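Local coordinates for hydrogenase maturation factor (Thermoanaerobacter tengcongensis, PDB 3VTH), which probably transfers the carbamoyl group of carbamoyl phosphate, with consumption of ATP, to the C-terminal cysteine of HypE during [NiFe]-hydrogenase maturation, at residues 14-19 with 78-83. Residues are numbered along the deposited sequence; the frame is centred on the assembly and turned at random.
Sequences INIFGI and DEIQVR
The carbonyl oxygen of Phe17 is gripped by two successive amides of the facing strand: Asp78 N lies 2.9 Å from Phe17 O, tilted out of the carbonyl plane, and Glu79 N adds a weak bond to the same oxygen. This two-against-one pairing is a classic beta bulge, placed just where the chain turns a corner at Gly18. Beyond it the strands run antiparallel in regular register. Phe17 N donates to Glu79 O, and Asn15 and Gln81 exchange a pair of bonds, the shorter being Gln81 N to Asn15 O at 2.7 Å and nearly straight (172°).

On the face carrying Phe17, the aromatic ring leans along Glu79 and meets Gln81 with its edge, Phe17 CE1 lying 3.4 Å from Gln81 CD; ring and amide planes stand 74° apart. Gln81 CG sits beside the backbone N (chi1 -65°) and the chain runs extended beyond it, which carries the amide to the ring edge. There the amide links two charged neighbours: Gln81 NE2 donates to Glu79 OE1 (2.9 Å), reaching it from above the carboxylate plane, while Arg83 NH1 donates to Gln81 OE1 (2.9 Å). Shortening Gln81 to an alanine is likely to leave the Glu79 carboxylate and the Arg83 guanidinium without the amide that joins them, and to take the packing from the edge of the Phe17 ring.

The other face is aliphatic. Ile14 CG2 meets Ile80 CG2 at 3.9 Å, and Ile14 and Ile16 also pack against helix 57-69. The pairing joins edge strand 76-85 to strand 10-17 in the helix-covered sheet of the acylphosphatase-like domain.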
loop_
_atom_site.group_PDB
_atom_site.type_symbol
_atom_site.label_atom_id
_atom_site.label_comp_id
_atom_site.label_asym_id
_atom_site.label_seq_id
_atom_site.Cartn_x
_atom_site.Cartn_y
_atom_site.Cartn_z
ATOM N N ILE A 14 -11.650 -18.322 27.493
ATOM C CA ILE A 14 -11.930 -17.683 26.210
ATOM C C ILE A 14 -10.627 -17.154 25.591
ATOM O O ILE A 14 -9.900 -16.389 26.219
ATOM C CB ILE A 14 -12.976 -16.534 26.356
ATOM C CG1 ILE A 14 -14.279 -17.056 26.989
ATOM C CG2 ILE A 14 -13.274 -15.879 24.982
ATOM C CD1 ILE A 14 -15.155 -15.973 27.634
ATOM N N ASN A 15 -10.333 -17.581 24.369
ATOM C CA ASN A 15 -9.167 -17.084 23.631
ATOM C C ASN A 15 -9.648 -16.330 22.413
ATOM O O ASN A 15 -10.522 -16.812 21.676
ATOM C CB ASN A 15 -8.271 -18.241 23.190
ATOM C CG ASN A 15 -7.639 -18.946 24.351
ATOM O OD1 ASN A 15 -6.571 -18.552 24.821
ATOM N ND2 ASN A 15 -8.301 -19.976 24.846
ATOM N N ILE A 16 -9.095 -15.140 22.215
ATOM C CA ILE A 16 -9.492 -14.299 21.101
ATOM C C ILE A 16 -8.262 -14.037 20.226
ATOM O O ILE A 16 -7.183 -13.727 20.742
ATOM C CB ILE A 16 -10.121 -12.990 21.593
ATOM C CG1 ILE A 16 -11.169 -13.291 22.692
ATOM C CG2 ILE A 16 -10.690 -12.161 20.393
ATOM C CD1 ILE A 16 -12.035 -12.142 23.069
ATOM N N PHE A 17 -8.439 -14.188 18.914
ATOM C CA PHE A 17 -7.342 -14.131 17.956
ATOM C C PHE A 17 -7.588 -13.057 16.904
ATOM O O PHE A 17 -8.734 -12.776 16.570
ATOM C CB PHE A 17 -7.185 -15.489 17.247
ATOM C CG PHE A 17 -6.988 -16.648 18.192
ATOM C CD1 PHE A 17 -8.034 -17.510 18.483
ATOM C CD2 PHE A 17 -5.758 -16.864 18.800
ATOM C CE1 PHE A 17 -7.857 -18.597 19.363
ATOM C CE2 PHE A 17 -5.564 -17.936 19.680
ATOM C CZ PHE A 17 -6.618 -18.807 19.961
ATOM N N GLY A 18 -6.500 -12.514 16.358
ATOM C CA GLY A 18 -6.551 -11.463 15.337
ATOM C C GLY A 18 -5.789 -10.245 15.823
ATOM O O GLY A 18 -4.842 -10.363 16.601
ATOM N N ILE A 19 -6.174 -9.063 15.345
ATOM C CA ILE A 19 -5.634 -7.838 15.915
ATOM C C ILE A 19 -6.415 -7.581 17.210
ATOM O O ILE A 19 -7.516 -7.029 17.200
ATOM C CB ILE A 19 -5.699 -6.645 14.939
ATOM C CG1 ILE A 19 -4.902 -6.971 13.657
ATOM C CG2 ILE A 19 -5.187 -5.339 15.633
ATOM C CD1 ILE A 19 -4.972 -5.890 12.552
ATOM N N ASP A 78 -10.523 -12.382 14.375
ATOM C CA ASP A 78 -10.699 -13.459 13.399
ATOM C C ASP A 78 -11.290 -14.738 14.017
ATOM O O ASP A 78 -11.879 -15.545 13.325
ATOM C CB ASP A 78 -9.366 -13.764 12.702
ATOM C CG ASP A 78 -8.831 -12.579 11.920
ATOM O OD1 ASP A 78 -9.607 -11.966 11.153
ATOM O OD2 ASP A 78 -7.633 -12.256 12.078
ATOM N N GLU A 79 -11.092 -14.928 15.327
ATOM C CA GLU A 79 -11.595 -16.137 16.006
ATOM C C GLU A 79 -11.748 -15.936 17.508
ATOM O O GLU A 79 -10.902 -15.286 18.161
ATOM C CB GLU A 79 -10.697 -17.355 15.727
ATOM C CG GLU A 79 -11.190 -18.686 16.350
ATOM C CD GLU A 79 -10.249 -19.862 16.098
ATOM O OE1 GLU A 79 -10.661 -21.013 16.352
ATOM O OE2 GLU A 79 -9.100 -19.638 15.642
ATOM N N ILE A 80 -12.836 -16.495 18.041
ATOM C CA ILE A 80 -13.088 -16.546 19.479
ATOM C C ILE A 80 -13.273 -18.024 19.846
ATOM O O ILE A 80 -14.115 -18.702 19.260
ATOM C CB ILE A 80 -14.373 -15.740 19.872
ATOM C CG1 ILE A 80 -14.192 -14.242 19.592
ATOM C CG2 ILE A 80 -14.745 -15.964 21.343
ATOM C CD1 ILE A 80 -15.475 -13.406 19.715
ATOM N N GLN A 81 -12.477 -18.528 20.785
ATOM C CA GLN A 81 -12.622 -19.919 21.237
ATOM C C GLN A 81 -13.108 -19.892 22.672
ATOM O O GLN A 81 -12.594 -19.131 23.488
ATOM C CB GLN A 81 -11.301 -20.701 21.151
ATOM C CG GLN A 81 -10.762 -20.915 19.743
ATOM C CD GLN A 81 -9.415 -21.636 19.719
ATOM O OE1 GLN A 81 -8.766 -21.824 20.759
ATOM N NE2 GLN A 81 -8.989 -22.034 18.530
ATOM N N VAL A 82 -14.107 -20.712 22.974
ATOM C CA VAL A 82 -14.695 -20.750 24.311
ATOM C C VAL A 82 -14.684 -22.199 24.789
ATOM O O VAL A 82 -15.157 -23.086 24.082
ATOM C CB VAL A 82 -16.140 -20.187 24.286
ATOM C CG1 VAL A 82 -16.852 -20.345 25.649
ATOM C CG2 VAL A 82 -16.140 -18.724 23.820
ATOM N N ARG A 83 -14.140 -22.427 25.982
ATOM C CA ARG A 83 -14.045 -23.771 26.566
ATOM C C ARG A 83 -14.624 -23.772 27.982
ATOM O O ARG A 83 -14.417 -22.825 28.737
ATOM C CB ARG A 83 -12.580 -24.211 26.664
ATOM C CG ARG A 83 -11.854 -24.481 25.346
ATOM C CD ARG A 83 -10.337 -24.376 25.577
ATOM N NE ARG A 83 -9.522 -24.970 24.513
ATOM C CZ ARG A 83 -8.957 -24.296 23.509
ATOM N NH1 ARG A 83 -9.121 -22.986 23.391
ATOM N NH2 ARG A 83 -8.226 -24.947 22.608
#